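Local coordinates for protein glycosyl hydrolase (Rhizobium leguminosarum bv. trifolii, PDB 5NDX) that is a family 39 glycoside hydrolase, the bacterial orthologue of human alpha-L-iduronidase, and probably hydrolyses the glycosidic bond of alpha-L-iduronides, at residues 7-12 with 378-383; 395-400 with 407-412. The protein carries 2 engineered substitutions. All coordinates share one frame; numbering follows the deposited sequence.

Contact 1: residues 7-12 with 378-383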
ATOM      1  N   ILE A   7      -3.610 -15.915  24.343  1.00 36.42           N
ATOM      2  CA  ILE A   7      -4.308 -16.032  23.059  1.00 35.86           C
ATOM      3  C   ILE A   7      -3.968 -17.399  22.450  1.00 36.85           C
ATOM      4  O   ILE A   7      -2.791 -17.725  22.332  1.00 37.24           O
ATOM      5  CB  ILE A   7      -3.881 -14.915  22.127  1.00 34.19           C
ATOM      6  CG1 ILE A   7      -4.184 -13.543  22.751  1.00 33.99           C
ATOM      7  CG2 ILE A   7      -4.619 -14.975  20.807  1.00 34.00           C
ATOM      8  CD1 ILE A   7      -3.772 -12.385  21.855  1.00 34.10           C
ATOM      9  N   ASN A   8      -4.988 -18.188  22.107  1.00 37.13           N
ATOM     10  CA  ASN A   8      -4.824 -19.438  21.413  1.00 39.51           C
ATOM     11  C   ASN A   8      -5.428 -19.296  20.036  1.00 37.99           C
ATOM     12  O   ASN A   8      -6.611 -18.948  19.878  1.00 38.39           O
ATOM     13  CB  ASN A   8      -5.472 -20.660  22.118  1.00 44.75           C
ATOM     14  CG  ASN A   8      -5.282 -21.956  21.271  1.00 52.30           C
ATOM     15  OD1 ASN A   8      -4.209 -22.576  21.246  1.00 54.51           O
ATOM     16  ND2 ASN A   8      -6.307 -22.304  20.491  1.00 60.22           N
ATOM     17  N   VAL A   9      -4.608 -19.581  19.038  1.00 36.40           N
ATOM     18  CA  VAL A   9      -5.021 -19.593  17.656  1.00 36.74           C
ATOM     19  C   VAL A   9      -5.017 -21.050  17.201  1.00 37.82           C
ATOM     20  O   VAL A   9      -3.974 -21.725  17.273  1.00 37.45           O
ATOM     21  CB  VAL A   9      -4.052 -18.805  16.797  1.00 36.44           C
ATOM     22  CG1 VAL A   9      -4.384 -18.928  15.331  1.00 36.62           C
ATOM     23  CG2 VAL A   9      -4.079 -17.315  17.180  1.00 35.93           C
ATOM     24  N   ASP A  10      -6.158 -21.519  16.723  1.00 37.32           N
ATOM     25  CA  ASP A  10      -6.240 -22.899  16.266  1.00 40.49           C
ATOM     26  C   ASP A  10      -6.198 -22.995  14.758  1.00 38.38           C
ATOM     27  O   ASP A  10      -7.172 -22.748  14.077  1.00 40.45           O
ATOM     28  CB  ASP A  10      -7.471 -23.591  16.851  1.00 42.13           C
ATOM     29  CG  ASP A  10      -7.533 -25.108  16.492  1.00 44.78           C
ATOM     30  OD1 ASP A  10      -6.705 -25.675  15.721  1.00 42.38           O
ATOM     31  OD2 ASP A  10      -8.456 -25.706  17.040  1.00 50.26           O
ATOM     32  N   ALA A  11      -5.039 -23.357  14.255  1.00 39.15           N
ATOM     33  CA  ALA A  11      -4.814 -23.443  12.811  1.00 41.00           C
ATOM     34  C   ALA A  11      -5.616 -24.556  12.119  1.00 43.11           C
ATOM     35  O   ALA A  11      -5.762 -24.519  10.885  1.00 44.02           O
ATOM     36  CB  ALA A  11      -3.341 -23.699  12.538  1.00 40.06           C
ATOM     37  N   SER A  12      -6.098 -25.544  12.886  1.00 43.40           N
ATOM     38  CA  SER A  12      -6.879 -26.649  12.305  1.00 45.85           C
ATOM     39  C   SER A  12      -8.328 -26.236  12.159  1.00 48.83           C
ATOM     40  O   SER A  12      -9.101 -26.982  11.597  1.00 51.58           O
ATOM     41  CB  SER A  12      -6.762 -27.933  13.157  1.00 43.83           C
ATOM     42  OG  SER A  12      -7.470 -27.789  14.389  1.00 41.82           O
ATOM     43  N   THR A 378      -7.137 -17.722   4.931  1.00 33.97           N
ATOM     44  CA  THR A 378      -8.217 -18.282   5.723  1.00 35.74           C
ATOM     45  C   THR A 378      -8.121 -17.779   7.155  1.00 35.79           C
ATOM     46  O   THR A 378      -7.047 -17.822   7.737  1.00 39.03           O
ATOM     47  CB  THR A 378      -8.128 -19.837   5.701  1.00 36.94           C
ATOM     48  OG1 THR A 378      -8.063 -20.312   4.350  1.00 36.07           O
ATOM     49  CG2 THR A 378      -9.309 -20.411   6.292  1.00 40.24           C
ATOM     50  N   VAL A 379      -9.225 -17.315   7.731  1.00 35.17           N
ATOM     51  CA  VAL A 379      -9.254 -16.947   9.153  1.00 36.52           C
ATOM     52  C   VAL A 379      -9.323 -18.200  10.020  1.00 38.25           C
ATOM     53  O   VAL A 379     -10.082 -19.093   9.737  1.00 39.08           O
ATOM     54  CB  VAL A 379     -10.411 -15.995   9.453  1.00 36.20           C
ATOM     55  CG1 VAL A 379     -10.482 -15.657  10.935  1.00 36.48           C
ATOM     56  CG2 VAL A 379     -10.268 -14.714   8.622  1.00 35.83           C
ATOM     57  N   CYS A 380      -8.491 -18.272  11.042  1.00 39.51           N
ATOM     58  CA  CYS A 380      -8.513 -19.366  12.047  1.00 41.62           C
ATOM     59  C   CYS A 380      -9.251 -18.945  13.282  1.00 39.95           C
ATOM     60  O   CYS A 380      -9.309 -17.763  13.606  1.00 39.19           O
ATOM     61  CB  CYS A 380      -7.139 -19.613  12.648  1.00 45.35           C
ATOM     62  SG  CYS A 380      -5.856 -19.911  11.527  1.00 52.59           S
ATOM     63  N   LYS A 381      -9.701 -19.925  14.029  1.00 39.25           N
ATOM     64  CA  LYS A 381     -10.373 -19.688  15.298  1.00 43.54           C
ATOM     65  C   LYS A 381      -9.368 -19.167  16.329  1.00 40.04           C
ATOM     66  O   LYS A 381      -8.236 -19.638  16.418  1.00 37.99           O
ATOM     67  CB  LYS A 381     -10.998 -20.988  15.754  1.00 47.03           C
ATOM     68  CG  LYS A 381     -11.659 -21.025  17.126  1.00 54.57           C
ATOM     69  CD  LYS A 381     -11.740 -22.511  17.571  1.00 63.02           C
ATOM     70  CE  LYS A 381     -11.821 -22.736  19.083  1.00 69.75           C
ATOM     71  NZ  LYS A 381     -13.189 -22.362  19.566  1.00 73.95           N
ATOM     72  N   VAL A 382      -9.797 -18.186  17.080  1.00 39.38           N
ATOM     73  CA  VAL A 382      -8.979 -17.652  18.138  1.00 42.54           C
ATOM     74  C   VAL A 382      -9.823 -17.563  19.393  1.00 42.66           C
ATOM     75  O   VAL A 382     -10.979 -17.216  19.335  1.00 41.50           O
ATOM     76  CB  VAL A 382      -8.322 -16.277  17.739  1.00 43.87           C
ATOM     77  CG1 VAL A 382      -9.305 -15.380  17.067  1.00 47.19           C
ATOM     78  CG2 VAL A 382      -7.761 -15.548  18.958  1.00 45.00           C
ATOM     79  N   THR A 383      -9.217 -17.882  20.525  1.00 45.79           N
ATOM     80  CA  THR A 383      -9.814 -17.652  21.842  1.00 47.18           C
ATOM     81  C   THR A 383      -8.786 -16.906  22.677  1.00 43.49           C
ATOM     82  O   THR A 383      -7.605 -17.231  22.641  1.00 45.18           O
ATOM     83  CB  THR A 383     -10.122 -18.993  22.531  1.00 50.96           C
ATOM     84  OG1 THR A 383      -8.916 -19.723  22.616  1.00 60.12           O
ATOM     85  CG2 THR A 383     -11.094 -19.850  21.721  1.00 54.26           C
TER
HETATM   86  O   HOH W   1      -8.645 -21.198  19.775  1.00 45.60           O
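The Asn8 carboxamide shares a water with Thr383: ND2 donates an N-H to the water 2.7 Å away, and OD1 makes a weak hydrogen bond to Ser431 OG. That water donates to Asn8 O and also meets Thr383 OG1, tying side chain, backbone and neighbour together. CG anti to the backbone N (chi1 178°) swings the amide beside its own carbonyl, where ND2 and O can share the water. The stem of the side chain, Asn8 CB, packs on Thr383 OG1 at 3.6 Å. On the same sheet face, the Asp10 carboxylate reaches forward along its own chain: Ser12 OG meets OD1 from the syn side at 2.6 Å, and Ser12 N comes in more steeply, above the carboxylate plane on the same face as OG, closing an Asx turn. With an alanine at Asp10, the Ser12 hydroxyl and N-H would probably lose their shared acceptor and the corner after the strand would be freer to move. Val9 and Val382 take the opposite face, Val9 CG1 resting on Cys380 CB and Val382 CG2 lying alongside Ile7 CG2 (3.7 Å). Between the strands, Asn8 and Thr383 exchange two backbone bonds. This is antiparallel pairing at 147°, within the large sheet of the beta-sandwich that accompanies the TIM barrel in family 39.

Contact 2: residues 395-400 with 407-412. Unlike the reference sequence in segment 407-412: Val407 (reference Leu).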
ATOM      1  N   LEU A 395      -6.127  -3.844  21.735  1.00 35.18           N
ATOM      2  CA  LEU A 395      -5.469  -5.097  21.329  1.00 34.49           C
ATOM      3  C   LEU A 395      -6.370  -5.887  20.376  1.00 33.77           C
ATOM      4  O   LEU A 395      -7.473  -6.348  20.749  1.00 32.47           O
ATOM      5  CB  LEU A 395      -5.058  -5.941  22.551  1.00 34.96           C
ATOM      6  CG  LEU A 395      -4.157  -7.134  22.221  1.00 35.67           C
ATOM      7  CD1 LEU A 395      -2.788  -6.679  21.732  1.00 34.14           C
ATOM      8  CD2 LEU A 395      -3.966  -7.957  23.491  1.00 37.61           C
ATOM      9  N   ALA A 396      -5.891  -6.034  19.134  1.00 32.18           N
ATOM     10  CA  ALA A 396      -6.642  -6.669  18.057  1.00 31.26           C
ATOM     11  C   ALA A 396      -5.768  -7.701  17.354  1.00 32.31           C
ATOM     12  O   ALA A 396      -4.516  -7.705  17.460  1.00 30.77           O
ATOM     13  CB  ALA A 396      -7.145  -5.608  17.064  1.00 31.85           C
ATOM     14  N   ILE A 397      -6.426  -8.615  16.663  1.00 32.10           N
ATOM     15  CA  ILE A 397      -5.725  -9.710  16.005  1.00 33.74           C
ATOM     16  C   ILE A 397      -6.283 -10.048  14.610  1.00 32.99           C
ATOM     17  O   ILE A 397      -7.472  -9.941  14.407  1.00 33.34           O
ATOM     18  CB  ILE A 397      -5.720 -10.922  16.933  1.00 35.20           C
ATOM     19  CG1 ILE A 397      -4.727 -11.969  16.417  1.00 36.85           C
ATOM     20  CG2 ILE A 397      -7.126 -11.536  17.090  1.00 36.13           C
ATOM     21  CD1 ILE A 397      -4.454 -13.026  17.445  1.00 36.86           C
ATOM     22  N   LEU A 398      -5.414 -10.387  13.647  1.00 32.86           N
ATOM     23  CA  LEU A 398      -5.822 -10.968  12.338  1.00 32.28           C
ATOM     24  C   LEU A 398      -5.107 -12.325  12.257  1.00 32.31           C
ATOM     25  O   LEU A 398      -3.915 -12.388  11.942  1.00 31.60           O
ATOM     26  CB  LEU A 398      -5.435 -10.074  11.158  1.00 33.26           C
ATOM     27  CG  LEU A 398      -6.066  -8.660  11.153  1.00 34.40           C
ATOM     28  CD1 LEU A 398      -5.317  -7.757  10.203  1.00 34.31           C
ATOM     29  CD2 LEU A 398      -7.549  -8.734  10.769  1.00 35.66           C
ATOM     30  N   PRO A 399      -5.822 -13.414  12.565  1.00 31.59           N
ATOM     31  CA  PRO A 399      -5.224 -14.720  12.667  1.00 32.47           C
ATOM     32  C   PRO A 399      -5.547 -15.525  11.442  1.00 34.30           C
ATOM     33  O   PRO A 399      -6.720 -15.780  11.196  1.00 35.24           O
ATOM     34  CB  PRO A 399      -5.887 -15.304  13.910  1.00 32.95           C
ATOM     35  CG  PRO A 399      -7.252 -14.699  13.901  1.00 34.08           C
ATOM     36  CD  PRO A 399      -7.201 -13.404  13.092  1.00 33.08           C
ATOM     37  N   THR A 400      -4.527 -15.836  10.629  1.00 34.07           N
ATOM     38  CA  THR A 400      -4.739 -16.493   9.347  1.00 33.55           C
ATOM     39  C   THR A 400      -3.914 -17.764   9.205  1.00 34.43           C
ATOM     40  O   THR A 400      -2.839 -17.885   9.787  1.00 34.42           O
ATOM     41  CB  THR A 400      -4.448 -15.587   8.138  1.00 32.57           C
ATOM     42  OG1 THR A 400      -3.048 -15.293   8.070  1.00 32.08           O
ATOM     43  CG2 THR A 400      -5.288 -14.329   8.183  1.00 31.13           C
ATOM     44  N   VAL A 407       0.800 -20.531  10.017  1.00 35.91           N
ATOM     45  CA  VAL A 407      -0.022 -19.366  10.269  1.00 34.67           C
ATOM     46  C   VAL A 407       0.752 -18.073  10.079  1.00 32.40           C
ATOM     47  O   VAL A 407       1.971 -18.047  10.183  1.00 32.14           O
ATOM     48  CB  VAL A 407      -0.712 -19.423  11.651  1.00 37.36           C
ATOM     49  CG1 VAL A 407      -1.550 -20.691  11.749  1.00 38.46           C
ATOM     50  CG2 VAL A 407       0.285 -19.350  12.795  1.00 37.80           C
ATOM     51  N   SER A 408       0.001 -17.021   9.768  1.00 30.79           N
ATOM     52  CA  SER A 408       0.462 -15.669   9.788  1.00 30.87           C
ATOM     53  C   SER A 408      -0.544 -14.900  10.603  1.00 29.37           C
ATOM     54  O   SER A 408      -1.747 -14.845  10.267  1.00 28.17           O
ATOM     55  CB  SER A 408       0.541 -15.082   8.380  1.00 31.86           C
ATOM     56  OG  SER A 408       1.011 -13.725   8.429  1.00 31.59           O
ATOM     57  N   ILE A 409      -0.047 -14.275  11.660  1.00 28.62           N
ATOM     58  CA  ILE A 409      -0.879 -13.545  12.608  1.00 28.73           C
ATOM     59  C   ILE A 409      -0.378 -12.107  12.769  1.00 29.47           C
ATOM     60  O   ILE A 409       0.805 -11.901  13.087  1.00 30.06           O
ATOM     61  CB  ILE A 409      -0.823 -14.218  13.964  1.00 29.12           C
ATOM     62  CG1 ILE A 409      -1.403 -15.630  13.899  1.00 29.52           C
ATOM     63  CG2 ILE A 409      -1.582 -13.390  15.029  1.00 30.33           C
ATOM     64  CD1 ILE A 409      -0.904 -16.503  15.011  1.00 30.54           C
ATOM     65  N   SER A 410      -1.253 -11.131  12.534  1.00 28.91           N
ATOM     66  CA  SER A 410      -0.968  -9.747  12.861  1.00 29.44           C
ATOM     67  C   SER A 410      -1.505  -9.486  14.265  1.00 29.55           C
ATOM     68  O   SER A 410      -2.697  -9.674  14.529  1.00 30.52           O
ATOM     69  CB  SER A 410      -1.602  -8.796  11.873  1.00 28.23           C
ATOM     70  OG  SER A 410      -1.052  -8.940  10.587  1.00 28.33           O
ATOM     71  N   LEU A 411      -0.634  -9.087  15.187  1.00 29.99           N
ATOM     72  CA  LEU A 411      -1.064  -8.655  16.533  1.00 30.51           C
ATOM     73  C   LEU A 411      -0.893  -7.112  16.597  1.00 30.73           C
ATOM     74  O   LEU A 411       0.236  -6.580  16.478  1.00 30.29           O
ATOM     75  CB  LEU A 411      -0.231  -9.345  17.570  1.00 33.50           C
ATOM     76  CG  LEU A 411      -0.706  -9.139  19.003  1.00 37.88           C
ATOM     77  CD1 LEU A 411      -2.088  -9.755  19.230  1.00 39.50           C
ATOM     78  CD2 LEU A 411       0.314  -9.752  19.943  1.00 39.55           C
ATOM     79  N   ILE A 412      -2.009  -6.412  16.787  1.00 28.51           N
ATOM     80  CA  ILE A 412      -2.105  -4.976  16.626  1.00 29.19           C
ATOM     81  C   ILE A 412      -2.356  -4.352  18.020  1.00 31.30           C
ATOM     82  O   ILE A 412      -3.286  -4.783  18.700  1.00 32.21           O
ATOM     83  CB  ILE A 412      -3.299  -4.673  15.733  1.00 29.29           C
ATOM     84  CG1 ILE A 412      -3.170  -5.368  14.377  1.00 28.16           C
ATOM     85  CG2 ILE A 412      -3.503  -3.174  15.561  1.00 30.38           C
ATOM     86  CD1 ILE A 412      -4.503  -5.540  13.674  1.00 29.63           C
TER
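Strands 395-400 and 407-412 run at 172° to each other, the two arms of a beta hairpin in the sandwich sheet packed beside the catalytic barrel. Ala396 with Ile412, Leu398 with Ser410 and Thr400 with Ser408 are the hydrogen-bonded pairs, each contributing two backbone bonds. Pro399, which has no N-H to give, sits in a non-hydrogen-bonded pair opposite Ile409. On its face of the sheet Ile409 CG2 touches Ile397 CG1 at 3.7 Å, the two chains crossing at a slant, and Leu395 CD1 meets Leu411 CD1 at 4.0 Å. Leu411 holds CG opposite its own N (chi1 -172°), and the next bond turns CD1 toward the partner strand, within reach of Ala396 O. This side turns to Ile7 and Val9 of strand 4-10. On the opposite face, Ala396 CB packs on Ile412 CB at 4.2 Å and Leu398 CD1 meets Ile412 CD1, all three residues touching barrel helix 282-300. The hydroxyls of Ser408 and Ser410 instead bond to Gln521 of strand 518-526, the neighbour of 407-413 in the sheet. Ser408 O is gripped twice: the N-H of Thr400 comes in tilted from the carbonyl plane, whereas Thr400 OG1 donates in that plane, onto a lone pair, at 2.6 Å.

Overall arrangement
From the N terminus the chain lays down strand 4-10, then builds the whole (beta/alpha)8 barrel before strand 378-385 returns to pair with it; contact 1 therefore closes a loop of 365 residues. Helix 390-393 follows, and contact 2 then closes a short hairpin of its own, so the two contacts stand in series, neither nested nor crossed. In the sheet they are neighbours: strand 378-385 lies between strands 4-10 and 395-401, and Cys380 N probably bonds to Pro399 O at 3.1 Å. Ala11 CB also packs on Val407 CG1. Contact 1 brings the N-terminal strand into the sheet formed mostly by chain that follows the barrel, and contact 2 continues that sheet toward strand 518-526.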